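Acyl-coenzyme A oxidase acox-1.2 (Caenorhabditis elegans, PDB 5K3J) catalyses the FAD-dependent desaturation of ascaroside-CoA pheromone precursors bearing a five-carbon omega side chain, the first step of their shortening by peroxisomal beta-oxidation. Local coordinates at residues E13-E16 / E17-A21; T22-T25 / D26-A29; M540-V543 / S544-D548. One frame throughout, in Å; residues are numbered along the deposited sequence.

Contact 1: residues E13-E16 / E17-A21; sequences ELLE and ERRMA
Leu14 and Arg18 sit one turn apart on helix 12-18, and their side chains slant across one another. Leu14 CD1 lies over one face of the Arg18 guanidinium, 3.8 Å from NH2. Arg18 has CG anti to its carbonyl carbon (chi1 -69°) and a chain straight from CG to NE, which lays its methylenes beside the carbonyl of Leu14. The oxygen of that carbonyl takes the backbone bond from Arg18 N at 3.1 Å. The polar end of Arg18 then turns to Asp10, Asp606 and the carbonyl of Arg622, which fix the guanidinium.

Leu15 and Arg19 repeat the pairing more loosely on a more exposed side: Leu15 CD1 stands 4.3 Å from Arg19 NH2 and meets the guanidinium obliquely. Arg19 N closes a bond of 3.1 Å to Leu15 O. Glu17 bends at chi2 (-73°), its CG alongside the carbonyl of Glu13, and its carboxylate leaves the helix for Arg598. The last turn runs out in a type I beta turn from Arg18 to Ala21. Glu17 and Arg18 also touch Val602 of helix 601-606, and the Glu13 side chain is about 9 Å from that of Arg318, which binds FAD.

Glu13, Glu16 and Glu17 put three acids close together, Glu16 OE2 and Glu17 OE2 being 4.9 Å apart. Lys331 bridges Glu16 and Glu17 and also donates to Glu13 O, and Arg319 pairs with Glu13. The short helix is thus tied to the body of the protein by charge, and these basic partners probably offset the repulsion among its glutamates.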
loop_
_atom_site.group_PDB
_atom_site.type_symbol
_atom_site.label_atom_id
_atom_site.label_comp_id
_atom_site.label_asym_id
_atom_site.label_seq_id
_atom_site.Cartn_x
_atom_site.Cartn_y
_atom_site.Cartn_z
ATOM N N GLU A 13 6.997 -16.952 25.308
ATOM C CA GLU A 13 7.142 -17.059 23.862
ATOM C C GLU A 13 8.243 -16.120 23.366
ATOM O O GLU A 13 9.087 -16.506 22.556
ATOM C CB GLU A 13 5.819 -16.737 23.160
ATOM C CG GLU A 13 4.633 -17.595 23.590
ATOM C CD GLU A 13 4.586 -18.941 22.894
ATOM O OE1 GLU A 13 5.648 -19.436 22.463
ATOM O OE2 GLU A 13 3.476 -19.501 22.776
ATOM N N LEU A 14 8.233 -14.887 23.864
ATOM C CA LEU A 14 9.248 -13.908 23.495
ATOM C C LEU A 14 10.507 -14.034 24.348
ATOM O O LEU A 14 11.606 -13.703 23.897
ATOM C CB LEU A 14 8.697 -12.487 23.609
ATOM C CG LEU A 14 7.820 -12.002 22.455
ATOM C CD1 LEU A 14 7.721 -10.482 22.453
ATOM C CD2 LEU A 14 8.345 -12.508 21.119
ATOM N N LEU A 15 10.343 -14.504 25.581
ATOM C CA LEU A 15 11.477 -14.662 26.484
ATOM C C LEU A 15 12.477 -15.677 25.945
ATOM O O LEU A 15 13.688 -15.483 26.052
ATOM C CB LEU A 15 11.009 -15.083 27.877
ATOM C CG LEU A 15 12.130 -15.240 28.907
ATOM C CD1 LEU A 15 12.897 -13.938 29.059
ATOM C CD2 LEU A 15 11.589 -15.710 30.254
ATOM N N GLU A 16 11.963 -16.756 25.361
ATOM C CA GLU A 16 12.815 -17.824 24.857
ATOM C C GLU A 16 13.432 -17.437 23.517
ATOM O O GLU A 16 14.429 -18.019 23.095
ATOM C CB GLU A 16 12.030 -19.135 24.730
ATOM C CG GLU A 16 11.089 -19.206 23.539
ATOM C CD GLU A 16 10.436 -20.570 23.398
ATOM O OE1 GLU A 16 10.604 -21.411 24.309
ATOM O OE2 GLU A 16 9.755 -20.806 22.375
ATOM N N GLU A 17 12.834 -16.446 22.861
ATOM C CA GLU A 17 13.374 -15.897 21.621
ATOM C C GLU A 17 14.542 -14.958 21.906
ATOM O O GLU A 17 15.479 -14.856 21.114
ATOM C CB GLU A 17 12.284 -15.157 20.841
ATOM C CG GLU A 17 11.230 -16.063 20.223
ATOM C CD GLU A 17 11.742 -16.828 19.018
ATOM O OE1 GLU A 17 12.767 -16.416 18.433
ATOM O OE2 GLU A 17 11.113 -17.844 18.652
ATOM N N ARG A 18 14.480 -14.277 23.047
ATOM C CA ARG A 18 15.496 -13.300 23.420
ATOM C C ARG A 18 16.667 -13.955 24.139
ATOM O O ARG A 18 17.763 -13.397 24.199
ATOM C CB ARG A 18 14.878 -12.207 24.293
ATOM C CG ARG A 18 13.908 -11.316 23.541
ATOM C CD ARG A 18 13.070 -10.461 24.480
ATOM N NE ARG A 18 12.191 -9.568 23.730
ATOM C CZ ARG A 18 11.223 -8.835 24.272
ATOM N NH1 ARG A 18 10.993 -8.886 25.579
ATOM N NH2 ARG A 18 10.478 -8.051 23.502
ATOM N N ARG A 19 16.432 -15.146 24.679
ATOM C CA ARG A 19 17.492 -15.924 25.305
ATOM C C ARG A 19 18.451 -16.438 24.231
ATOM O O ARG A 19 19.562 -16.875 24.528
ATOM C CB ARG A 19 16.907 -17.090 26.107
ATOM C CG ARG A 19 17.566 -17.330 27.458
ATOM C CD ARG A 19 16.886 -16.538 28.565
ATOM N NE ARG A 19 17.660 -15.371 28.976
ATOM C CZ ARG A 19 17.473 -14.727 30.124
ATOM N NH1 ARG A 19 18.216 -13.671 30.428
ATOM N NH2 ARG A 19 16.540 -15.144 30.972
ATOM N N MET A 20 18.008 -16.368 22.976
ATOM C CA MET A 20 18.790 -16.837 21.837
ATOM C C MET A 20 19.687 -15.741 21.263
ATOM O O MET A 20 20.275 -15.917 20.196
ATOM C CB MET A 20 17.869 -17.359 20.729
ATOM C CG MET A 20 16.836 -18.375 21.189
ATOM S SD MET A 20 15.747 -18.951 19.866
ATOM C CE MET A 20 16.763 -20.203 19.087
ATOM N N ALA A 21 19.791 -14.614 21.962
ATOM C CA ALA A 21 20.568 -13.477 21.468
ATOM C C ALA A 21 22.066 -13.783 21.431
ATOM O O ALA A 21 22.649 -14.180 22.438
ATOM C CB ALA A 21 20.304 -12.248 22.328
#

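Contact 2: residues T22-T25 / D26-A29; sequences TFDT and DKMA
Asp24 is the N-cap of helix 25-32, and its carboxylate closes the cap on Asp26: OD1 accepts from Asp26 N at 3.0 Å through its anti lone pair, with an N-H...O angle of 147°. The torsion that sets CG anti to the backbone N (chi1 -158°) swings the carboxylate back over the first turn. The backbone oxygen of Asp24 starts the helical bonding, Met28 N reaching Asp24 O at 3.0 Å, and OD2 pairs with Arg4. With the carboxylate cut back to an alanine, Asp26 N would probably lose its capping acceptor and Arg4 its acidic partner. Beside the cap, Lys27 lays its methylenes across Asp24, Lys27 CD coming 3.7 Å from Asp24 CG.

Outward from the polar end, Phe23 and Met28 cross at a slant. Met28 CB comes 3.5 Å from Phe23 CE2, and bends at chi2 and chi3 bring the Met28 methyl back over one ring face, a CH-pi contact with CE 4.2 Å from the centroid and 24° off the normal.

Both side chains point into the protein: Phe23 and Met28 pack against Val554 of helix 549-569 and Leu604 of helix 601-606, so the start of helix 25-32 rests on these two C-terminal helices.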
loop_
_atom_site.group_PDB
_atom_site.type_symbol
_atom_site.label_atom_id
_atom_site.label_comp_id
_atom_site.label_asym_id
_atom_site.label_seq_id
_atom_site.Cartn_x
_atom_site.Cartn_y
_atom_site.Cartn_z
ATOM N N THR A 22 22.684 -13.588 20.270
ATOM C CA THR A 22 24.106 -13.863 20.111
ATOM C C THR A 22 24.929 -12.592 20.025
ATOM O O THR A 22 25.989 -12.573 19.400
ATOM C CB THR A 22 24.362 -14.748 18.840
ATOM O OG1 THR A 22 24.512 -13.886 17.714
ATOM C CG2 THR A 22 23.219 -15.703 18.627
ATOM N N PHE A 23 24.427 -11.544 20.662
ATOM C CA PHE A 23 25.116 -10.267 20.688
ATOM C C PHE A 23 24.507 -9.363 21.762
ATOM O O PHE A 23 23.528 -9.742 22.415
ATOM C CB PHE A 23 25.058 -9.565 19.326
ATOM C CG PHE A 23 23.676 -9.138 18.916
ATOM C CD1 PHE A 23 22.811 -10.015 18.273
ATOM C CD2 PHE A 23 23.245 -7.852 19.167
ATOM C CE1 PHE A 23 21.543 -9.607 17.898
ATOM C CE2 PHE A 23 21.981 -7.442 18.797
ATOM C CZ PHE A 23 21.129 -8.320 18.162
ATOM N N ASP A 24 25.087 -8.175 21.951
ATOM C CA ASP A 24 24.559 -7.205 22.906
ATOM C C ASP A 24 23.703 -6.179 22.168
ATOM O O ASP A 24 24.151 -5.559 21.200
ATOM C CB ASP A 24 25.692 -6.522 23.660
ATOM C CG ASP A 24 25.236 -5.929 24.982
ATOM O OD1 ASP A 24 24.227 -5.189 24.998
ATOM O OD2 ASP A 24 25.880 -6.204 26.021
ATOM N N THR A 25 22.474 -5.997 22.640
ATOM C CA THR A 25 21.508 -5.139 21.966
ATOM C C THR A 25 21.671 -3.675 22.351
ATOM O O THR A 25 21.145 -2.788 21.677
ATOM C CB THR A 25 20.064 -5.578 22.267
ATOM O OG1 THR A 25 19.822 -5.507 23.677
ATOM C CG2 THR A 25 19.832 -7.001 21.784
ATOM N N ASP A 26 22.389 -3.427 23.440
ATOM C CA ASP A 26 22.787 -2.071 23.779
ATOM C C ASP A 26 23.933 -1.661 22.869
ATOM O O ASP A 26 24.139 -0.476 22.600
ATOM C CB ASP A 26 23.192 -1.963 25.247
ATOM C CG ASP A 26 22.046 -1.512 26.135
ATOM O OD1 ASP A 26 20.874 -1.748 25.767
ATOM O OD2 ASP A 26 22.318 -0.919 27.200
ATOM N N LYS A 27 24.667 -2.659 22.384
ATOM C CA LYS A 27 25.760 -2.429 21.448
ATOM C C LYS A 27 25.228 -2.225 20.040
ATOM O O LYS A 27 25.712 -1.363 19.305
ATOM C CB LYS A 27 26.748 -3.594 21.469
ATOM C CG LYS A 27 27.957 -3.362 22.359
ATOM C CD LYS A 27 27.571 -3.326 23.829
ATOM C CE LYS A 27 28.786 -3.081 24.707
ATOM N NZ LYS A 27 29.832 -4.116 24.487
ATOM N N MET A 28 24.235 -3.025 19.663
ATOM C CA MET A 28 23.627 -2.896 18.345
ATOM C C MET A 28 22.907 -1.559 18.208
ATOM O O MET A 28 22.963 -0.918 17.159
ATOM C CB MET A 28 22.653 -4.040 18.078
ATOM C CG MET A 28 21.961 -3.930 16.729
ATOM S SD MET A 28 23.051 -4.242 15.332
ATOM C CE MET A 28 23.054 -6.029 15.316
ATOM N N ALA A 29 22.236 -1.143 19.278
ATOM C CA ALA A 29 21.531 0.133 19.297
ATOM C C ALA A 29 22.498 1.272 19.003
ATOM O O ALA A 29 22.184 2.180 18.229
ATOM C CB ALA A 29 20.849 0.349 20.632
#

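Contact 3: residues M540-V543 / S544-D548; sequences MRRV and SRIED
Ser544, the first residue past helix 520-543 and the centre of an inverse gamma turn, folds its side chain back onto Met540. With OG between the backbone N and the carbonyl carbon (chi1 53°), the hydroxyl donates to Met540 O at 2.6 Å from above the carbonyl plane. Ser544 N reaches the same oxygen at 3.2 Å, a nearly straight bond with an N-H...O angle of 168°. The two donors approach from opposite faces of the carbonyl plane, so the last helical acceptor is gripped twice where the chain departs. The gamma turn itself is closed by a weak bond from Arg545 N to Val543 O.

The side chain of Arg545, the last residue of the turn, runs back along the helix end. Its chain is extended from CG to NE, with CB packed on Arg541 O at 3.6 Å, and it crosses Arg542 at a slant. Arg542 has CG anti to its backbone N and a bend at chi2, which carry its head out toward the loop. The two guanidinium planes stand 35° apart, and Arg542 NH2 lies over one face of Arg545, offset toward its rim. Two like charges meet here, an arrangement that probably costs some electrostatic energy. Arg541 turns to Glu358 instead.

Val543 packs on Leu555 and Leu559 of helix 549-569, the next helix of this hairpin, whose N-cap is Asp548. On the loop side Ile546 borders the Arg542 guanidinium: its CD1 lies in the plane at the edge, 4.0 Å from NH2.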
loop_
_atom_site.group_PDB
_atom_site.type_symbol
_atom_site.label_atom_id
_atom_site.label_comp_id
_atom_site.label_asym_id
_atom_site.label_seq_id
_atom_site.Cartn_x
_atom_site.Cartn_y
_atom_site.Cartn_z
ATOM N N MET A 540 28.263 -2.231 3.599
ATOM C CA MET A 540 29.586 -2.831 3.748
ATOM C C MET A 540 30.545 -1.963 4.552
ATOM O O MET A 540 31.253 -2.456 5.429
ATOM C CB MET A 540 30.197 -3.114 2.376
ATOM C CG MET A 540 29.478 -4.181 1.582
ATOM S SD MET A 540 30.641 -5.128 0.588
ATOM C CE MET A 540 31.818 -5.612 1.848
ATOM N N ARG A 541 30.564 -0.669 4.249
ATOM C CA ARG A 541 31.498 0.252 4.890
ATOM C C ARG A 541 31.213 0.431 6.376
ATOM O O ARG A 541 32.088 0.849 7.137
ATOM C CB ARG A 541 31.470 1.611 4.190
ATOM C CG ARG A 541 32.065 1.591 2.790
ATOM C CD ARG A 541 32.353 2.994 2.296
ATOM N NE ARG A 541 31.133 3.710 1.945
ATOM C CZ ARG A 541 30.650 3.791 0.709
ATOM N NH1 ARG A 541 31.292 3.203 -0.295
ATOM N NH2 ARG A 541 29.533 4.462 0.474
ATOM N N ARG A 542 29.994 0.105 6.792
ATOM C CA ARG A 542 29.610 0.266 8.187
ATOM C C ARG A 542 29.945 -0.958 9.033
ATOM O O ARG A 542 30.333 -0.827 10.193
ATOM C CB ARG A 542 28.117 0.562 8.300
ATOM C CG ARG A 542 27.675 0.867 9.720
ATOM C CD ARG A 542 28.484 2.023 10.283
ATOM N NE ARG A 542 28.183 2.300 11.684
ATOM C CZ ARG A 542 28.873 1.816 12.712
ATOM N NH1 ARG A 542 28.526 2.135 13.951
ATOM N NH2 ARG A 542 29.909 1.014 12.506
ATOM N N VAL A 543 29.784 -2.147 8.463
ATOM C CA VAL A 543 30.002 -3.370 9.226
ATOM C C VAL A 543 31.489 -3.703 9.332
ATOM O O VAL A 543 31.963 -4.118 10.391
ATOM C CB VAL A 543 29.230 -4.561 8.615
ATOM C CG1 VAL A 543 27.737 -4.348 8.781
ATOM C CG2 VAL A 543 29.578 -4.747 7.148
ATOM N N SER A 544 32.227 -3.504 8.244
ATOM C CA SER A 544 33.662 -3.753 8.245
ATOM C C SER A 544 34.395 -2.545 8.811
ATOM O O SER A 544 35.148 -1.873 8.105
ATOM C CB SER A 544 34.160 -4.078 6.833
ATOM O OG SER A 544 33.763 -3.086 5.903
ATOM N N ARG A 545 34.173 -2.283 10.095
ATOM C CA ARG A 545 34.651 -1.057 10.719
ATOM C C ARG A 545 34.523 -1.102 12.242
ATOM O O ARG A 545 35.308 -0.476 12.958
ATOM C CB ARG A 545 33.879 0.141 10.151
ATOM C CG ARG A 545 34.013 1.424 10.946
ATOM C CD ARG A 545 33.437 2.591 10.176
ATOM N NE ARG A 545 33.037 3.678 11.060
ATOM C CZ ARG A 545 31.900 4.351 10.940
ATOM N NH1 ARG A 545 31.050 4.050 9.968
ATOM N NH2 ARG A 545 31.611 5.327 11.790
ATOM N N ILE A 546 33.550 -1.864 12.735
ATOM C CA ILE A 546 33.210 -1.833 14.153
ATOM C C ILE A 546 33.825 -2.975 14.966
ATOM O O ILE A 546 33.964 -4.104 14.489
ATOM C CB ILE A 546 31.665 -1.846 14.351
ATOM C CG1 ILE A 546 31.288 -1.236 15.704
ATOM C CG2 ILE A 546 31.080 -3.253 14.188
ATOM C CD1 ILE A 546 31.779 0.179 15.891
ATOM N N GLU A 547 34.215 -2.656 16.197
ATOM C CA GLU A 547 34.603 -3.672 17.164
ATOM C C GLU A 547 33.334 -4.322 17.702
ATOM O O GLU A 547 32.239 -4.019 17.225
ATOM C CB GLU A 547 35.436 -3.072 18.296
ATOM C CG GLU A 547 35.477 -1.553 18.302
ATOM C CD GLU A 547 36.822 -1.003 17.869
ATOM O OE1 GLU A 547 37.589 -0.555 18.746
ATOM O OE2 GLU A 547 37.112 -1.018 16.654
ATOM N N ASP A 548 33.491 -5.189 18.701
ATOM C CA ASP A 548 32.433 -6.101 19.138
ATOM C C ASP A 548 32.133 -7.057 17.993
ATOM O O ASP A 548 31.409 -6.722 17.054
ATOM C CB ASP A 548 31.166 -5.357 19.581
ATOM C CG ASP A 548 30.261 -6.211 20.452
ATOM O OD1 ASP A 548 29.619 -7.144 19.921
ATOM O OD2 ASP A 548 30.183 -5.941 21.670
#

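In the fold
Contacts 1 and 2 adjoin in the sequence, their centres about 14 Å apart; the centre of contact 3 is about 14 Å from that of contact 2 and about 26 Å from that of contact 1. Contact 2, at the start of a helix, is the most buried, while contact 1, in and just past a short helix, and contact 3, at the end of a long one, have more exposed residues. Charge dominates contact 1; contact 2 joins a capping carboxylate to a buried aromatic-methionine pair; contact 3 combines a doubly used carbonyl with two close arginines. Helix 549-569 borders both contacts 2 and 3, and a weak ion pair from Lys27 to Asp548 links them.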